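Local coordinates for protein PcyX_EBK42635 (Marine metagenome, PDB 5OWG) that probably reduces biliverdin to phycoerythrobilin in a four-electron, ferredoxin-dependent reaction, as a bilin reductase related to those of oceanic phages, at residues L14-K18 and W74-L78; Y32-M37 and R58-L62; L80-N86 and Y176-I180; G88-G92 and N172-Y176. All coordinates share one frame; numbering follows the deposited sequence.

Interaction 1 of 4, residues L14-K18 and W74-L78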
loop_
_atom_site.group_PDB
_atom_site.type_symbol
_atom_site.label_atom_id
_atom_site.label_comp_id
_atom_site.label_asym_id
_atom_site.label_seq_id
_atom_site.Cartn_x
_atom_site.Cartn_y
_atom_site.Cartn_z
ATOM N N LEU A 14 8.574 -10.933 -8.559
ATOM C CA LEU A 14 8.195 -10.044 -7.466
ATOM C C LEU A 14 9.075 -8.802 -7.446
ATOM O O LEU A 14 8.596 -7.693 -7.181
ATOM C CB LEU A 14 8.286 -10.787 -6.132
ATOM C CG LEU A 14 7.362 -11.997 -5.975
ATOM C CD1 LEU A 14 7.755 -12.813 -4.754
ATOM C CD2 LEU A 14 5.908 -11.564 -5.880
ATOM N N ILE A 15 10.369 -8.970 -7.727
ATOM C CA ILE A 15 11.273 -7.826 -7.774
ATOM C C ILE A 15 10.975 -6.971 -8.997
ATOM O O ILE A 15 11.048 -5.736 -8.943
ATOM C CB ILE A 15 12.738 -8.301 -7.762
ATOM C CG1 ILE A 15 12.954 -9.375 -6.691
ATOM C CG2 ILE A 15 13.673 -7.124 -7.526
ATOM C CD1 ILE A 15 12.461 -8.994 -5.311
ATOM N N LYS A 16 10.637 -7.608 -10.118
ATOM C CA LYS A 16 10.227 -6.860 -11.300
ATOM C C LYS A 16 8.985 -6.029 -11.007
ATOM O O LYS A 16 8.967 -4.815 -11.233
ATOM C CB LYS A 16 9.975 -7.818 -12.464
ATOM C CG LYS A 16 9.461 -7.141 -13.719
ATOM C CD LYS A 16 10.013 -7.807 -14.964
ATOM C CE LYS A 16 9.435 -7.199 -16.224
ATOM N NZ LYS A 16 9.638 -5.723 -16.290
ATOM N N TRP A 17 7.934 -6.672 -10.490
ATOM C CA TRP A 17 6.728 -5.941 -10.119
ATOM C C TRP A 17 7.041 -4.783 -9.180
ATOM O O TRP A 17 6.334 -3.769 -9.184
ATOM C CB TRP A 17 5.717 -6.887 -9.466
ATOM C CG TRP A 17 4.674 -6.168 -8.665
ATOM C CD1 TRP A 17 3.432 -5.787 -9.085
ATOM C CD2 TRP A 17 4.789 -5.732 -7.306
ATOM N NE1 TRP A 17 2.767 -5.141 -8.070
ATOM C CE2 TRP A 17 3.580 -5.094 -6.967
ATOM C CE3 TRP A 17 5.800 -5.816 -6.343
ATOM C CZ2 TRP A 17 3.354 -4.545 -5.708
ATOM C CZ3 TRP A 17 5.572 -5.274 -5.093
ATOM C CH2 TRP A 17 4.359 -4.646 -4.785
ATOM N N LYS A 18 8.093 -4.912 -8.369
ATOM C CA LYS A 18 8.441 -3.852 -7.431
ATOM C C LYS A 18 9.078 -2.667 -8.146
ATOM O O LYS A 18 8.735 -1.513 -7.866
ATOM C CB LYS A 18 9.384 -4.392 -6.354
ATOM C CG LYS A 18 9.721 -3.388 -5.259
ATOM C CD LYS A 18 10.677 -3.965 -4.222
ATOM C CE LYS A 18 12.028 -4.332 -4.822
ATOM N NZ LYS A 18 12.652 -3.191 -5.550
ATOM N N TRP A 74 9.914 -12.959 1.484
ATOM C CA TRP A 74 9.891 -11.723 0.707
ATOM C C TRP A 74 8.439 -11.298 0.610
ATOM O O TRP A 74 7.611 -12.052 0.089
ATOM C CB TRP A 74 10.482 -11.920 -0.690
ATOM C CG TRP A 74 10.710 -10.631 -1.433
ATOM C CD1 TRP A 74 11.904 -9.998 -1.617
ATOM C CD2 TRP A 74 9.722 -9.819 -2.088
ATOM N NE1 TRP A 74 11.724 -8.846 -2.342
ATOM C CE2 TRP A 74 10.394 -8.712 -2.643
ATOM C CE3 TRP A 74 8.336 -9.921 -2.256
ATOM C CZ2 TRP A 74 9.731 -7.715 -3.357
ATOM C CZ3 TRP A 74 7.678 -8.927 -2.963
ATOM C CH2 TRP A 74 8.376 -7.840 -3.505
ATOM N N MET A 75 8.127 -10.106 1.106
ATOM C CA MET A 75 6.759 -9.622 1.101
ATOM C C MET A 75 6.754 -8.169 0.659
ATOM O O MET A 75 7.782 -7.488 0.668
ATOM C CB MET A 75 6.107 -9.776 2.484
ATOM C CG MET A 75 6.301 -8.601 3.439
ATOM S SD MET A 75 5.225 -7.176 3.152
ATOM C CE MET A 75 3.597 -7.899 3.318
ATOM N N ALA A 76 5.574 -7.701 0.266
ATOM C CA ALA A 76 5.408 -6.314 -0.127
ATOM C C ALA A 76 3.989 -5.877 0.194
ATOM O O ALA A 76 3.045 -6.671 0.134
ATOM C CB ALA A 76 5.707 -6.105 -1.616
ATOM N N HIS A 77 3.854 -4.603 0.545
ATOM C CA HIS A 77 2.567 -3.998 0.848
ATOM C C HIS A 77 2.506 -2.645 0.162
ATOM O O HIS A 77 3.468 -1.874 0.210
ATOM C CB HIS A 77 2.370 -3.850 2.363
ATOM C CG HIS A 77 1.257 -2.926 2.747
ATOM N ND1 HIS A 77 -0.043 -3.356 2.908
ATOM C CD2 HIS A 77 1.249 -1.598 3.011
ATOM C CE1 HIS A 77 -0.803 -2.332 3.251
ATOM N NE2 HIS A 77 -0.044 -1.254 3.320
ATOM N N LEU A 78 1.380 -2.367 -0.492
ATOM C CA LEU A 78 1.209 -1.131 -1.245
ATOM C C LEU A 78 -0.219 -0.648 -1.057
ATOM O O LEU A 78 -1.168 -1.380 -1.357
ATOM C CB LEU A 78 1.525 -1.339 -2.731
ATOM C CG LEU A 78 1.418 -0.104 -3.630
ATOM C CD1 LEU A 78 2.438 0.959 -3.247
ATOM C CD2 LEU A 78 1.588 -0.495 -5.087
#
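L14, I15, W17 and K18 gather round the indole of W74, which gives up more surface than any other residue here. W74 has CG anti to the backbone N (chi1 -169°), and this throws the ring across to the helix. L14 lies over one face of the six-membered ring. Its CB is 3.9 Å from the ring centroid, which makes a CH-pi contact. L14 and W74 point past one another from the two segments. I15 comes in obliquely with its tip, and I15 CD1 is 3.4 Å from W74 CE2. These two contacts are the tight part of the interface.

W17 continues the packing further along the strand. Its ring reaches the sheet with the benzo end, and W17 CZ3 is 3.6 Å from A76 CB. The same atom meets the edge of the W74 ring at W74 CH2. Beyond A76 the fit is looser: W17 CZ2 stays 4.5 Å from L78 CD2. F93, C166, A169 and V170 also touch the W17 ring.

The solvent side belongs to I15 and K18, both partly exposed. The K18 chain bends at its last two torsions. Its aliphatic part meets W74, with K18 CD 4.0 Å from W74 CZ2 near the plane of that ring.

The segment axes pass 10.2 Å apart at an angle of 27°. A helix laid nearly along a strand, with large apolar side chains between, is the packing of an alpha/beta/alpha sandwich, the fold of ferredoxin-dependent bilin reductases.

Interaction 2 of 4, residues Y32-M37 and R58-L62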
loop_
_atom_site.group_PDB
_atom_site.type_symbol
_atom_site.label_atom_id
_atom_site.label_comp_id
_atom_site.label_asym_id
_atom_site.label_seq_id
_atom_site.Cartn_x
_atom_site.Cartn_y
_atom_site.Cartn_z
ATOM N N TYR A 32 8.143 11.569 -0.294
ATOM C CA TYR A 32 8.358 12.411 0.871
ATOM C C TYR A 32 8.737 11.527 2.049
ATOM O O TYR A 32 8.504 10.315 2.042
ATOM C CB TYR A 32 7.112 13.243 1.207
ATOM C CG TYR A 32 5.968 12.430 1.758
ATOM C CD1 TYR A 32 5.106 11.747 0.909
ATOM C CD2 TYR A 32 5.748 12.344 3.125
ATOM C CE1 TYR A 32 4.058 11.000 1.408
ATOM C CE2 TYR A 32 4.703 11.599 3.634
ATOM C CZ TYR A 32 3.861 10.929 2.771
ATOM O OH TYR A 32 2.819 10.186 3.270
ATOM N N ASN A 33 9.331 12.146 3.066
ATOM C CA ASN A 33 9.763 11.440 4.270
ATOM C C ASN A 33 8.681 11.609 5.330
ATOM O O ASN A 33 8.542 12.681 5.924
ATOM C CB ASN A 33 11.108 11.966 4.757
ATOM C CG ASN A 33 12.222 11.749 3.749
ATOM O OD1 ASN A 33 12.908 12.692 3.354
ATOM N ND2 ASN A 33 12.409 10.501 3.330
ATOM N N GLU A 34 7.919 10.548 5.570
ATOM C CA GLU A 34 6.844 10.612 6.554
ATOM C C GLU A 34 7.428 10.542 7.962
ATOM O O GLU A 34 8.282 9.691 8.228
ATOM C CB GLU A 34 5.848 9.475 6.343
ATOM C CG GLU A 34 4.635 9.552 7.259
ATOM C CD GLU A 34 3.622 8.453 6.989
ATOM O OE1 GLU A 34 3.917 7.280 7.300
ATOM O OE2 GLU A 34 2.534 8.763 6.462
ATOM N N PRO A 35 7.002 11.410 8.881
ATOM C CA PRO A 35 7.539 11.357 10.247
ATOM C C PRO A 35 7.370 9.977 10.867
ATOM O O PRO A 35 6.286 9.388 10.831
ATOM C CB PRO A 35 6.714 12.415 10.989
ATOM C CG PRO A 35 6.253 13.347 9.939
ATOM C CD PRO A 35 6.050 12.521 8.707
ATOM N N GLY A 36 8.456 9.463 11.446
ATOM C CA GLY A 36 8.459 8.185 12.116
ATOM C C GLY A 36 8.944 7.029 11.262
ATOM O O GLY A 36 9.432 6.030 11.807
ATOM N N MET A 37 8.824 7.138 9.936
ATOM C CA MET A 37 9.158 6.018 9.064
ATOM C C MET A 37 10.649 5.712 9.051
ATOM O O MET A 37 11.030 4.584 8.719
ATOM C CB MET A 37 8.684 6.298 7.638
ATOM C CG MET A 37 8.608 5.051 6.767
ATOM S SD MET A 37 7.236 3.980 7.231
ATOM C CE MET A 37 5.837 4.931 6.634
ATOM N N ARG A 58 -3.351 11.614 -0.931
ATOM C CA ARG A 58 -2.656 12.103 0.255
ATOM C C ARG A 58 -1.540 11.163 0.689
ATOM O O ARG A 58 -0.530 11.621 1.236
ATOM C CB ARG A 58 -3.641 12.316 1.409
ATOM C CG ARG A 58 -4.223 11.046 2.017
ATOM C CD ARG A 58 -5.011 11.369 3.278
ATOM N NE ARG A 58 -5.617 10.177 3.866
ATOM C CZ ARG A 58 -5.022 9.379 4.750
ATOM N NH1 ARG A 58 -3.788 9.630 5.168
ATOM N NH2 ARG A 58 -5.668 8.320 5.218
ATOM N N ARG A 59 -1.691 9.860 0.460
ATOM C CA ARG A 59 -0.686 8.914 0.928
ATOM C C ARG A 59 -0.623 7.696 0.020
ATOM O O ARG A 59 -1.647 7.071 -0.274
ATOM C CB ARG A 59 -0.975 8.484 2.370
ATOM C CG ARG A 59 0.114 7.615 2.970
ATOM C CD ARG A 59 -0.098 7.396 4.459
ATOM N NE ARG A 59 1.044 6.730 5.084
ATOM C CZ ARG A 59 1.163 5.414 5.246
ATOM N NH1 ARG A 59 0.205 4.592 4.832
ATOM N NH2 ARG A 59 2.245 4.916 5.827
ATOM N N ALA A 60 0.593 7.373 -0.417
ATOM C CA ALA A 60 0.892 6.150 -1.154
ATOM C C ALA A 60 2.121 5.531 -0.508
ATOM O O ALA A 60 3.178 6.165 -0.465
ATOM C CB ALA A 60 1.144 6.440 -2.635
ATOM N N HIS A 61 1.989 4.301 -0.014
ATOM C CA HIS A 61 2.973 3.712 0.887
ATOM C C HIS A 61 3.422 2.366 0.343
ATOM O O HIS A 61 2.594 1.474 0.135
ATOM C CB HIS A 61 2.381 3.558 2.292
ATOM C CG HIS A 61 3.289 2.882 3.271
ATOM N ND1 HIS A 61 2.818 2.229 4.388
ATOM C CD2 HIS A 61 4.638 2.766 3.307
ATOM C CE1 HIS A 61 3.836 1.734 5.069
ATOM N NE2 HIS A 61 4.952 2.046 4.436
ATOM N N LEU A 62 4.727 2.217 0.127
ATOM C CA LEU A 62 5.318 0.965 -0.332
ATOM C C LEU A 62 6.146 0.373 0.798
ATOM O O LEU A 62 7.141 0.971 1.223
ATOM C CB LEU A 62 6.183 1.180 -1.574
ATOM C CG LEU A 62 6.874 -0.076 -2.120
ATOM C CD1 LEU A 62 5.853 -1.042 -2.708
ATOM C CD2 LEU A 62 7.933 0.288 -3.148
#
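R59 and E34 form a salt bridge between strand 57-67 and the loop that follows strand 30-32. Two small motifs frame it. R58 and R59 both face F81 in a classic beta bulge, and E34 to M37 make a type II beta turn closed by M37 N to E34 O.

The R59 chain is extended from CG to NE. CB leaves the strand alongside the loop, not straight at it. CG then passes the hydroxyl of Y32, with Y32 OH 3.7 Å from R59 CG. CD runs beside the carboxylate, and R59 CD is 3.6 Å from E34 OE2. NE makes the shorter bond, 2.9 Å from R59 NE to E34 OE2. NH2 makes the other, 3.2 Å from R59 NH2 to E34 OE1. The grip is side-on, one nitrogen to each oxygen, both on the syn side. The two planes are 5° apart, so the pair lies almost flat.

NH1 turns instead to L231 O, and E34 OE1 also takes N230 ND2. These extra bonds hold both flat groups against rotation. H61 CB lies over one face of the guanidinium. The H61 ring is held through NE2 by N49 OD1. The M37 methyl touches both: M37 CE is 3.7 Å from R59 NH2 and lies over one face of the imidazole, 4.1 Å from the H61 ring centroid.

Interaction 3 of 4, residues L80-N86 and Y176-I180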
loop_
_atom_site.group_PDB
_atom_site.type_symbol
_atom_site.label_atom_id
_atom_site.label_comp_id
_atom_site.label_asym_id
_atom_site.label_seq_id
_atom_site.Cartn_x
_atom_site.Cartn_y
_atom_site.Cartn_z
ATOM N N LEU A 80 -2.837 3.045 -1.223
ATOM C CA LEU A 80 -3.027 4.423 -1.662
ATOM C C LEU A 80 -4.322 4.965 -1.076
ATOM O O LEU A 80 -5.397 4.405 -1.318
ATOM C CB LEU A 80 -3.063 4.523 -3.190
ATOM C CG LEU A 80 -1.744 4.790 -3.920
ATOM C CD1 LEU A 80 -0.846 3.563 -3.918
ATOM C CD2 LEU A 80 -2.006 5.261 -5.347
ATOM N N PHE A 81 -4.220 6.059 -0.313
ATOM C CA PHE A 81 -5.385 6.780 0.187
ATOM C C PHE A 81 -5.604 8.043 -0.635
ATOM O O PHE A 81 -4.658 8.826 -0.803
ATOM C CB PHE A 81 -5.200 7.156 1.654
ATOM C CG PHE A 81 -5.389 6.014 2.613
ATOM C CD1 PHE A 81 -6.659 5.625 3.005
ATOM C CD2 PHE A 81 -4.297 5.349 3.142
ATOM C CE1 PHE A 81 -6.836 4.582 3.895
ATOM C CE2 PHE A 81 -4.468 4.306 4.034
ATOM C CZ PHE A 81 -5.739 3.922 4.410
ATOM N N PRO A 82 -6.801 8.300 -1.160
ATOM C CA PRO A 82 -7.037 9.564 -1.869
ATOM C C PRO A 82 -7.126 10.739 -0.903
ATOM O O PRO A 82 -7.144 10.582 0.319
ATOM C CB PRO A 82 -8.368 9.328 -2.589
ATOM C CG PRO A 82 -9.049 8.277 -1.786
ATOM C CD PRO A 82 -7.957 7.391 -1.266
ATOM N N MET A 83 -7.182 11.940 -1.477
ATOM C CA MET A 83 -7.256 13.156 -0.681
ATOM C C MET A 83 -8.646 13.295 -0.055
ATOM O O MET A 83 -9.596 12.589 -0.407
ATOM C CB MET A 83 -6.908 14.374 -1.543
ATOM C CG MET A 83 -6.556 15.648 -0.773
ATOM S SD MET A 83 -5.223 15.423 0.421
ATOM C CE MET A 83 -3.860 15.029 -0.669
ATOM N N LEU A 84 -8.757 14.237 0.885
ATOM C CA LEU A 84 -9.853 14.266 1.847
ATOM C C LEU A 84 -11.167 14.826 1.307
ATOM O O LEU A 84 -12.185 14.701 1.997
ATOM C CB LEU A 84 -9.423 15.066 3.080
ATOM C CG LEU A 84 -8.200 14.507 3.818
ATOM C CD1 LEU A 84 -7.793 15.424 4.959
ATOM C CD2 LEU A 84 -8.454 13.096 4.341
ATOM N N THR A 85 -11.197 15.446 0.126
ATOM C CA THR A 85 -12.472 15.748 -0.520
ATOM C C THR A 85 -12.876 14.677 -1.523
ATOM O O THR A 85 -13.956 14.772 -2.115
ATOM C CB THR A 85 -12.440 17.112 -1.227
ATOM O OG1 THR A 85 -11.443 17.111 -2.256
ATOM C CG2 THR A 85 -12.162 18.238 -0.241
ATOM N N ASN A 86 -12.037 13.669 -1.727
ATOM C CA ASN A 86 -12.338 12.567 -2.624
ATOM C C ASN A 86 -13.017 11.442 -1.855
ATOM O O ASN A 86 -12.713 11.189 -0.686
ATOM C CB ASN A 86 -11.057 12.057 -3.285
ATOM C CG ASN A 86 -11.322 11.047 -4.383
ATOM O OD1 ASN A 86 -12.324 10.332 -4.363
ATOM N ND2 ASN A 86 -10.415 10.983 -5.351
ATOM N N TYR A 176 -5.327 3.475 -11.585
ATOM C CA TYR A 176 -5.875 4.071 -10.371
ATOM C C TYR A 176 -5.415 5.515 -10.221
ATOM O O TYR A 176 -6.213 6.406 -9.904
ATOM C CB TYR A 176 -5.463 3.255 -9.144
ATOM C CG TYR A 176 -5.878 3.882 -7.828
ATOM C CD1 TYR A 176 -7.120 3.609 -7.265
ATOM C CD2 TYR A 176 -5.030 4.751 -7.147
ATOM C CE1 TYR A 176 -7.503 4.178 -6.064
ATOM C CE2 TYR A 176 -5.406 5.328 -5.946
ATOM C CZ TYR A 176 -6.644 5.037 -5.410
ATOM O OH TYR A 176 -7.028 5.603 -4.217
ATOM N N ILE A 177 -4.124 5.763 -10.444
ATOM C CA ILE A 177 -3.570 7.105 -10.296
ATOM C C ILE A 177 -4.212 8.066 -11.283
ATOM O O ILE A 177 -4.247 9.280 -11.048
ATOM C CB ILE A 177 -2.037 7.048 -10.463
ATOM C CG1 ILE A 177 -1.422 6.207 -9.339
ATOM C CG2 ILE A 177 -1.432 8.445 -10.462
ATOM C CD1 ILE A 177 0.040 5.856 -9.535
ATOM N N ASP A 178 -4.732 7.548 -12.397
ATOM C CA ASP A 178 -5.353 8.400 -13.405
ATOM C C ASP A 178 -6.812 8.695 -13.068
ATOM O O ASP A 178 -7.234 9.856 -13.074
ATOM C CB ASP A 178 -5.245 7.733 -14.777
ATOM C CG ASP A 178 -6.135 8.388 -15.820
ATOM O OD1 ASP A 178 -6.458 9.585 -15.673
ATOM O OD2 ASP A 178 -6.522 7.697 -16.786
ATOM N N LYS A 179 -7.601 7.659 -12.782
ATOM C CA LYS A 179 -9.038 7.850 -12.618
ATOM C C LYS A 179 -9.396 8.491 -11.284
ATOM O O LYS A 179 -10.421 9.176 -11.193
ATOM C CB LYS A 179 -9.761 6.511 -12.762
ATOM C CG LYS A 179 -9.604 5.873 -14.133
ATOM C CD LYS A 179 -10.262 4.504 -14.196
ATOM C CE LYS A 179 -10.133 3.881 -15.579
ATOM N NZ LYS A 179 -10.796 4.695 -16.635
ATOM N N ILE A 180 -8.583 8.289 -10.244
ATOM C CA ILE A 180 -8.903 8.871 -8.943
ATOM C C ILE A 180 -8.973 10.388 -9.040
ATOM O O ILE A 180 -9.706 11.036 -8.282
ATOM C CB ILE A 180 -7.878 8.415 -7.882
ATOM C CG1 ILE A 180 -8.343 8.796 -6.474
ATOM C CG2 ILE A 180 -6.508 9.031 -8.143
ATOM C CD1 ILE A 180 -9.563 8.027 -5.989
#
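L80, Y176 and I180 bury the most surface where the end of strand 73-82 meets the end of helix 161-179. This is helix-on-sheet packing within an alpha/beta/alpha sandwich. It carries on into the type I beta turn M83 to N86, which follows the strand.

L80 points at the helix and meets the Y176 ring obliquely, at CD2 and CE2. The two side chains reach past each other from strand and helix. L80 CD2 comes to 3.5 Å from Y176 CE2. L80 CB also touches this ring carbon, at 3.7 Å. The other neighbour of the methyl is I177, with I177 CG1 4.1 Å from L80 CD2. The L80 side chain also packs on I57 and A60 in the neighbouring strand, so it fills the layer between its own sheet and the helix.

Y176 stretches from the helix to the end of the strand. With chi1 at 174° the ring swings away from its own backbone N, and the hydroxyl passes L80 to reach P82. There Y176 OH lies 3.6 Å from P82 CD, with the two side chains roughly perpendicular, while the hydroxyl itself is hydrogen-bonded to P89 O. L119 touches both Y176 and I180.

I180, four residues on from Y176, takes the next part of the strand and the turn beyond it. N86 lies beside it there. N86 is held by its own OD1, which accepts the N-H of G88, and N86 ND2 is 3.0 Å from I180 O. The I180 methyl also packs on the proline, with P82 CB 3.8 Å from I180 CD1.

Interaction 4 of 4, residues G88-G92 and N172-Y176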
loop_
_atom_site.group_PDB
_atom_site.type_symbol
_atom_site.label_atom_id
_atom_site.label_comp_id
_atom_site.label_asym_id
_atom_site.label_seq_id
_atom_site.Cartn_x
_atom_site.Cartn_y
_atom_site.Cartn_z
ATOM N N GLY A 88 -13.216 8.282 -3.271
ATOM C CA GLY A 88 -12.855 7.112 -4.034
ATOM C C GLY A 88 -12.400 5.955 -3.170
ATOM O O GLY A 88 -12.204 6.086 -1.958
ATOM N N PRO A 89 -12.224 4.785 -3.790
ATOM C CA PRO A 89 -11.794 3.603 -3.034
ATOM C C PRO A 89 -10.344 3.695 -2.582
ATOM O O PRO A 89 -9.724 4.760 -2.657
ATOM C CB PRO A 89 -12.005 2.458 -4.032
ATOM C CG PRO A 89 -11.875 3.098 -5.368
ATOM C CD PRO A 89 -12.416 4.491 -5.220
ATOM N N ILE A 90 -9.800 2.577 -2.110
ATOM C CA ILE A 90 -8.424 2.494 -1.640
ATOM C C ILE A 90 -7.742 1.373 -2.410
ATOM O O ILE A 90 -8.103 0.198 -2.261
ATOM C CB ILE A 90 -8.351 2.244 -0.125
ATOM C CG1 ILE A 90 -8.925 3.436 0.645
ATOM C CG2 ILE A 90 -6.911 1.978 0.318
ATOM C CD1 ILE A 90 -9.347 3.093 2.060
ATOM N N TYR A 91 -6.765 1.729 -3.241
ATOM C CA TYR A 91 -5.892 0.725 -3.833
ATOM C C TYR A 91 -5.142 -0.000 -2.727
ATOM O O TYR A 91 -4.532 0.630 -1.858
ATOM C CB TYR A 91 -4.904 1.378 -4.800
ATOM C CG TYR A 91 -3.934 0.422 -5.468
ATOM C CD1 TYR A 91 -2.794 -0.025 -4.806
ATOM C CD2 TYR A 91 -4.146 -0.015 -6.768
ATOM C CE1 TYR A 91 -1.904 -0.892 -5.417
ATOM C CE2 TYR A 91 -3.263 -0.880 -7.388
ATOM C CZ TYR A 91 -2.143 -1.314 -6.709
ATOM O OH TYR A 91 -1.260 -2.173 -7.322
ATOM N N GLY A 92 -5.195 -1.325 -2.755
ATOM C CA GLY A 92 -4.473 -2.126 -1.793
ATOM C C GLY A 92 -3.929 -3.371 -2.453
ATOM O O GLY A 92 -4.678 -4.106 -3.098
ATOM N N ASN A 172 -3.265 -1.922 -12.922
ATOM C CA ASN A 172 -4.353 -1.376 -12.119
ATOM C C ASN A 172 -3.892 -0.163 -11.322
ATOM O O ASN A 172 -4.707 0.705 -10.986
ATOM C CB ASN A 172 -4.908 -2.455 -11.187
ATOM C CG ASN A 172 -5.564 -3.600 -11.939
ATOM O OD1 ASN A 172 -5.355 -3.767 -13.141
ATOM N ND2 ASN A 172 -6.358 -4.395 -11.232
ATOM N N LEU A 173 -2.597 -0.085 -11.015
ATOM C CA LEU A 173 -2.049 1.087 -10.342
ATOM C C LEU A 173 -2.021 2.287 -11.281
ATOM O O LEU A 173 -2.592 3.343 -10.981
ATOM C CB LEU A 173 -0.643 0.776 -9.824
ATOM C CG LEU A 173 0.128 1.928 -9.177
ATOM C CD1 LEU A 173 -0.583 2.435 -7.932
ATOM C CD2 LEU A 173 1.542 1.482 -8.848
ATOM N N ASN A 174 -1.348 2.142 -12.426
ATOM C CA ASN A 174 -1.287 3.222 -13.407
ATOM C C ASN A 174 -2.676 3.764 -13.714
ATOM O O ASN A 174 -2.852 4.972 -13.911
ATOM C CB ASN A 174 -0.613 2.723 -14.689
ATOM C CG ASN A 174 0.465 3.662 -15.192
ATOM O OD1 ASN A 174 0.483 4.848 -14.860
ATOM N ND2 ASN A 174 1.371 3.133 -16.007
ATOM N N ASN A 175 -3.679 2.885 -13.758
ATOM C CA ASN A 175 -5.045 3.319 -14.020
ATOM C C ASN A 175 -5.709 3.918 -12.785
ATOM O O ASN A 175 -6.580 4.785 -12.922
ATOM C CB ASN A 175 -5.876 2.147 -14.545
ATOM C CG ASN A 175 -5.746 1.972 -16.043
ATOM O OD1 ASN A 175 -6.473 2.599 -16.810
ATOM N ND2 ASN A 175 -4.816 1.124 -16.467
ATOM N N TYR A 176 -5.327 3.475 -11.585
ATOM C CA TYR A 176 -5.875 4.071 -10.371
ATOM C C TYR A 176 -5.415 5.515 -10.221
ATOM O O TYR A 176 -6.213 6.406 -9.904
ATOM C CB TYR A 176 -5.463 3.255 -9.144
ATOM C CG TYR A 176 -5.878 3.882 -7.828
ATOM C CD1 TYR A 176 -7.120 3.609 -7.265
ATOM C CD2 TYR A 176 -5.030 4.751 -7.147
ATOM C CE1 TYR A 176 -7.503 4.178 -6.064
ATOM C CE2 TYR A 176 -5.406 5.328 -5.946
ATOM C CZ TYR A 176 -6.644 5.037 -5.410
ATOM O OH TYR A 176 -7.028 5.603 -4.217
#
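The rings of Y91 and Y176 each carry an aliphatic group on one face. Y91 CB sits over the centre of the Y176 ring, 3.8 Å from its centroid and close to the normal. L173 CD1 does the same for the Y91 ring, 4.2 Å from its centroid. Both are CH-pi contacts. The two rings themselves meet obliquely, with planes at 55°. At the edge of the Y176 ring is P89 O. Y176 OH donates to it over 3.2 Å, from above the carbonyl plane.

The extended first torsion of Y91 (chi1 180°) sends its ring out from the strand to the helix. There it lies crosswise to the L173 side chain. The ring meets the helix backbone obliquely, with Y91 CE2 3.8 Å from L173 CA. The Y91 hydroxyl is bonded to A169 O, one turn back in the helix.

H107 and F109 of the edge strand 104-110 add edge-to-face partners, H107 to Y91 and F109 to Y176. The axes of segments 90-92 and 172-176 run nearly antiparallel, at 162°. Helix 161-179 thus lies on the sheet at strand 90-96, with strand 73-82 on one flank and strand 104-110 on the other.

Interactions 1, 3 and 4 are buried and join helices to the antiparallel sheet. Interaction 2 is only partly buried and ties a loop to it. Interactions 1 and 3 use two ends of strand 73-82, with centres about 22 Å apart. Interactions 3 and 4 share Y176 and helix 161-179, and their centres are about 8 Å apart. L78 CD2 links interaction 1 to interaction 4 by packing on Y91. Interactions 2 and 3 meet between neighbouring strands, where R59 O probably accepts from F81 N. The chemistry follows the place: apolar and aromatic in 1 and 3, aromatic with one hydroxyl bond in 4, and charged in 2.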